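Local coordinates for protein cadherin-5 (Gallus gallus, PDB 3PPE) that mediates calcium-dependent homophilic adhesion between endothelial cells, the chain here being its first two extracellular cadherin domains, EC1 and EC2, at residues V28-A33 with I75-N80; Y35-E40 with Y69-H74. All blocks are in the same frame, centred on the assembly; numbering follows the deposited sequence.

Contact 1 (V28-A33 with I75-N80); sequences VGNKNA and IIDRRN
Asn-30 and Asp-77 join the loop that leads into strand 33-39 to the end of strand 68-77, at the margin of the Greek-key beta-sandwich of the first cadherin domain. From CB, Asp-77 turns CG anti to the backbone N (chi1 -162°). At the tip, OD1 is met from above the carboxylate plane by Asn-30 ND2, 2.9 Å away, and in its syn direction by Arg-79 NH2 at 2.8 Å. OD2 takes Arg-79 NE on its own syn lone pair, completing a side-on salt bridge, and the backbone N of Arg-79 on the anti side, the latter closing an Asx turn. Asp-77 OD2 also lies 3.4 Å from Asn-32 CB. Two donors on each oxygen hold the carboxylate still; a short acid suits so many N-H groups. Asn-30 serves both ways, its OD1 accepting from Asn-32 N in a second Asx turn. The amide of Asn-32 stacks on one face of the Arg-79 guanidinium, their planes 8° apart. Small Ala-33 lets its CB sit 3.6 Å from Ile-75 CG1, beside the tight tip-to-tip meeting of Val-28 CG2 and Ile-75 CD1. Arg-78 N gives Asn-32 O a nearly straight bond (177°), 2.9 Å long.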
# COMPACT_ATOMS: atom_id res chain seq x y z
N VAL A 28 -18.57 12.03 -3.90
CA VAL A 28 -19.10 12.86 -4.97
C VAL A 28 -18.64 12.36 -6.34
O VAL A 28 -17.65 11.65 -6.44
CB VAL A 28 -18.68 14.33 -4.80
CG1 VAL A 28 -18.76 14.74 -3.34
CG2 VAL A 28 -17.28 14.55 -5.36
N GLY A 29 -19.38 12.74 -7.38
CA GLY A 29 -19.24 12.11 -8.68
C GLY A 29 -19.31 13.18 -9.75
O GLY A 29 -19.41 12.87 -10.94
N ASN A 30 -19.25 14.44 -9.34
CA ASN A 30 -18.70 15.50 -10.17
C ASN A 30 -17.29 15.15 -10.63
O ASN A 30 -16.38 15.03 -9.82
CB ASN A 30 -18.67 16.73 -9.26
CG ASN A 30 -18.34 18.00 -10.01
OD1 ASN A 30 -17.76 17.96 -11.10
ND2 ASN A 30 -18.71 19.14 -9.44
N LYS A 31 -17.12 14.99 -11.94
CA LYS A 31 -15.83 14.61 -12.50
C LYS A 31 -15.06 15.83 -12.99
O LYS A 31 -14.07 15.70 -13.71
CB LYS A 31 -16.02 13.61 -13.65
CG LYS A 31 -15.72 12.17 -13.28
CD LYS A 31 -16.79 11.23 -13.81
CE LYS A 31 -16.80 9.92 -13.03
NZ LYS A 31 -15.51 9.19 -13.16
N ASN A 32 -15.53 17.01 -12.60
CA ASN A 32 -14.66 18.18 -12.50
C ASN A 32 -13.97 18.27 -11.14
O ASN A 32 -13.32 19.27 -10.83
CB ASN A 32 -15.45 19.46 -12.77
CG ASN A 32 -16.40 19.32 -13.94
OD1 ASN A 32 -17.54 18.88 -13.78
ND2 ASN A 32 -15.94 19.69 -15.13
N ALA A 33 -14.10 17.22 -10.34
CA ALA A 33 -13.55 17.20 -8.97
C ALA A 33 -12.07 16.80 -8.92
O ALA A 33 -11.62 15.96 -9.73
CB ALA A 33 -14.35 16.27 -8.10
N ILE A 75 -11.95 17.98 -1.67
CA ILE A 75 -12.27 17.68 -3.06
C ILE A 75 -12.94 18.87 -3.74
O ILE A 75 -13.99 19.33 -3.30
CB ILE A 75 -13.19 16.45 -3.17
CG1 ILE A 75 -13.34 16.02 -4.63
CG2 ILE A 75 -14.55 16.74 -2.55
CD1 ILE A 75 -13.97 14.66 -4.81
N ILE A 76 -12.33 19.35 -4.82
CA ILE A 76 -12.60 20.69 -5.31
C ILE A 76 -13.07 20.66 -6.76
O ILE A 76 -12.49 19.97 -7.60
CB ILE A 76 -11.35 21.59 -5.21
CG1 ILE A 76 -10.85 21.65 -3.76
CG2 ILE A 76 -11.65 22.98 -5.73
CD1 ILE A 76 -11.88 22.18 -2.79
N ASP A 77 -14.12 21.41 -7.05
CA ASP A 77 -14.54 21.66 -8.43
C ASP A 77 -13.56 22.59 -9.14
O ASP A 77 -13.49 23.78 -8.84
CB ASP A 77 -15.95 22.25 -8.47
CG ASP A 77 -16.60 22.13 -9.83
OD1 ASP A 77 -17.82 21.88 -9.90
OD2 ASP A 77 -15.88 22.28 -10.84
N ARG A 78 -12.81 22.04 -10.09
CA ARG A 78 -11.72 22.77 -10.72
C ARG A 78 -12.25 23.77 -11.74
O ARG A 78 -11.50 24.60 -12.26
CB ARG A 78 -10.75 21.80 -11.40
CG ARG A 78 -11.36 21.01 -12.55
CD ARG A 78 -10.55 19.76 -12.85
NE ARG A 78 -9.85 19.86 -14.13
CZ ARG A 78 -8.72 20.54 -14.32
NH1 ARG A 78 -8.16 21.19 -13.31
NH2 ARG A 78 -8.16 20.57 -15.52
N ARG A 79 -13.55 23.70 -12.02
CA ARG A 79 -14.22 24.73 -12.79
C ARG A 79 -14.27 26.05 -12.03
O ARG A 79 -13.91 27.10 -12.57
CB ARG A 79 -15.64 24.29 -13.16
CG ARG A 79 -15.70 23.06 -14.04
CD ARG A 79 -17.13 22.65 -14.33
NE ARG A 79 -17.86 22.29 -13.12
CZ ARG A 79 -19.15 22.01 -13.08
NH1 ARG A 79 -19.88 22.04 -14.19
NH2 ARG A 79 -19.73 21.69 -11.92
N ASN A 80 -14.70 26.00 -10.78
CA ASN A 80 -15.10 27.19 -10.05
C ASN A 80 -14.45 27.27 -8.67
O ASN A 80 -14.73 28.19 -7.90
CB ASN A 80 -16.62 27.26 -9.92
CG ASN A 80 -17.20 26.03 -9.23
OD1 ASN A 80 -16.48 25.28 -8.58
ND2 ASN A 80 -18.50 25.82 -9.39

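Contact 2 (Y35-E40 with Y69-H74); sequences YIIEGE and YELTAH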
# COMPACT_ATOMS: atom_id res chain seq x y z
N TYR A 35 -8.94 15.91 -5.86
CA TYR A 35 -8.46 15.71 -4.51
C TYR A 35 -7.29 16.65 -4.25
O TYR A 35 -6.36 16.71 -5.05
CB TYR A 35 -8.04 14.25 -4.30
CG TYR A 35 -9.16 13.26 -4.37
CD1 TYR A 35 -9.44 12.58 -5.55
CD2 TYR A 35 -9.95 12.98 -3.25
CE1 TYR A 35 -10.48 11.64 -5.61
CE2 TYR A 35 -11.00 12.03 -3.31
CZ TYR A 35 -11.27 11.39 -4.49
OH TYR A 35 -12.30 10.45 -4.54
N ILE A 36 -7.37 17.40 -3.15
CA ILE A 36 -6.34 18.37 -2.76
C ILE A 36 -5.98 18.04 -1.32
O ILE A 36 -6.85 17.67 -0.52
CB ILE A 36 -6.87 19.83 -2.82
CG1 ILE A 36 -7.44 20.15 -4.21
CG2 ILE A 36 -5.77 20.83 -2.51
CD1 ILE A 36 -6.42 20.00 -5.38
N ILE A 37 -4.69 18.13 -0.99
CA ILE A 37 -4.25 17.91 0.40
C ILE A 37 -3.48 19.09 0.97
O ILE A 37 -2.89 19.85 0.22
CB ILE A 37 -3.42 16.58 0.57
CG1 ILE A 37 -2.20 16.57 -0.38
CG2 ILE A 37 -4.31 15.38 0.29
CD1 ILE A 37 -1.20 15.32 -0.17
N GLU A 38 -3.48 19.22 2.31
CA GLU A 38 -2.71 20.19 3.02
C GLU A 38 -2.21 19.47 4.25
O GLU A 38 -2.64 18.37 4.53
CB GLU A 38 -3.60 21.37 3.46
CG GLU A 38 -4.59 21.00 4.53
CD GLU A 38 -5.44 22.18 5.04
OE1 GLU A 38 -4.93 23.04 5.79
OE2 GLU A 38 -6.64 22.22 4.71
N GLY A 39 -1.29 20.10 4.97
CA GLY A 39 -0.85 19.60 6.28
C GLY A 39 0.62 19.21 6.22
O GLY A 39 1.37 19.72 5.37
N GLU A 40 1.03 18.29 7.10
CA GLU A 40 2.47 18.02 7.31
C GLU A 40 3.12 17.33 6.11
O GLU A 40 2.78 16.20 5.77
CB GLU A 40 2.69 17.18 8.59
CG GLU A 40 2.30 17.92 9.87
CD GLU A 40 2.67 17.07 11.11
OE1 GLU A 40 3.61 17.47 11.84
OE2 GLU A 40 2.07 16.01 11.29
N TYR A 69 2.32 11.77 10.08
CA TYR A 69 2.05 13.05 9.45
C TYR A 69 0.53 13.27 9.45
O TYR A 69 -0.21 12.42 9.01
CB TYR A 69 2.55 13.08 8.00
CG TYR A 69 4.05 12.89 7.82
CD1 TYR A 69 4.63 11.61 7.82
CD2 TYR A 69 4.89 13.98 7.65
CE1 TYR A 69 6.05 11.44 7.67
CE2 TYR A 69 6.26 13.82 7.48
CZ TYR A 69 6.83 12.55 7.49
OH TYR A 69 8.21 12.42 7.34
N GLU A 70 0.11 14.43 9.96
CA GLU A 70 -1.28 14.87 10.01
C GLU A 70 -1.61 15.68 8.76
O GLU A 70 -1.00 16.71 8.49
CB GLU A 70 -1.51 15.72 11.29
CG GLU A 70 -1.13 14.95 12.57
CD GLU A 70 -1.65 15.56 13.87
OE1 GLU A 70 -1.66 16.80 13.98
OE2 GLU A 70 -2.04 14.77 14.81
N LEU A 71 -2.55 15.19 7.97
CA LEU A 71 -2.95 15.91 6.77
C LEU A 71 -4.46 16.10 6.73
O LEU A 71 -5.20 15.51 7.51
CB LEU A 71 -2.46 15.17 5.52
CG LEU A 71 -0.99 15.24 5.08
CD1 LEU A 71 -0.08 14.33 5.94
CD2 LEU A 71 -0.92 14.75 3.65
N THR A 72 -4.92 16.94 5.79
CA THR A 72 -6.35 17.17 5.61
C THR A 72 -6.64 17.07 4.13
O THR A 72 -5.93 17.63 3.31
CB THR A 72 -6.80 18.54 6.16
OG1 THR A 72 -6.52 18.58 7.56
CG2 THR A 72 -8.30 18.75 5.98
N ALA A 73 -7.69 16.31 3.82
CA ALA A 73 -8.10 16.09 2.45
C ALA A 73 -9.28 16.98 2.07
O ALA A 73 -10.15 17.25 2.89
CB ALA A 73 -8.43 14.60 2.25
N HIS A 74 -9.30 17.43 0.82
CA HIS A 74 -10.48 18.09 0.26
C HIS A 74 -10.88 17.46 -1.07
O HIS A 74 -10.24 16.52 -1.54
CB HIS A 74 -10.23 19.58 0.08
CG HIS A 74 -9.47 20.21 1.21
ND1 HIS A 74 -9.99 21.24 1.97
CD2 HIS A 74 -8.24 19.96 1.71
CE1 HIS A 74 -9.11 21.59 2.89
NE2 HIS A 74 -8.04 20.83 2.75
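Backbone hydrogen bonds pair Ile-36 to Glu-40 with Glu-70 to His-74 in antiparallel fashion. Glu-38 and Thr-72 exchange both bonds of a hydrogen-bonded pair, Glu-38 N reaching Thr-72 O at 3.1 Å and Thr-72 N reaching Glu-38 O at 3.0 Å. Glu-40 N binds Glu-70 O almost straight. Gly-39 suits its place opposite Leu-71 because a CB would collide with Glu-70 O and Leu-71 CA.

These strands, 33-39 at the edge and 68-77 inside it, belong to one sheet of the EC1 beta-sandwich.

Among the polar side chains, Glu-38 rises beside Thr-72, CG packing 3.7 Å from Thr-72 CB, and the extended chain carries OE2 to His-74 NE2 at 2.8 Å. That bond uses the anti lone pair of OE2 and lies in the imidazole plane, though bent at the hydrogen (131°), with carboxylate and ring only 15° apart. A leucine in place of His-74 would probably leave the Glu-38 carboxylate without this N-H donor and able to swing off the strand. Glu-40 reaches across with an extended chain, CG anti to the carbonyl carbon (chi1 -65°), and its OE2 takes the backbone N of Glu-70 at 2.8 Å; its OE1 forms a salt bridge with Lys-66.

The face bearing Ile-37 and Ala-73 is apolar here: Ile-37 CD1 lies 3.9 Å from Leu-71 CD2, and branched aliphatic chains suit this buried face. Ala-73 and Tyr-35 pack against Trp-2 of the second subunit, consistent with the strand-swapped adhesive dimer, while Tyr-35 OH is bonded to Ser-26 N.

Overall arrangement
Both contacts use strand 68-77, whose neighbour 33-39 starts at Ala-33 of contact 1 and supplies most of 35-40 in contact 2; their centres lie about 17 Å apart. Contact 2 is nested within the chain loop that contact 1 closes. They meet on both sides of the sheet: Ile-76 CG1 packs on Ile-36 CG1 at 3.8 Å, and Ile-75 CD1 approaches Tyr-35 CE2 at 4.2 Å. Contact 1, at the sheet margin, lies away from the calcium sites. Contact 2 runs toward them, the side chain of Tyr-69 lying about 7 Å from that of the calcium ligand Asp-62 and about 11 Å from a bound calcium ion, and its other end meets the partner subunit.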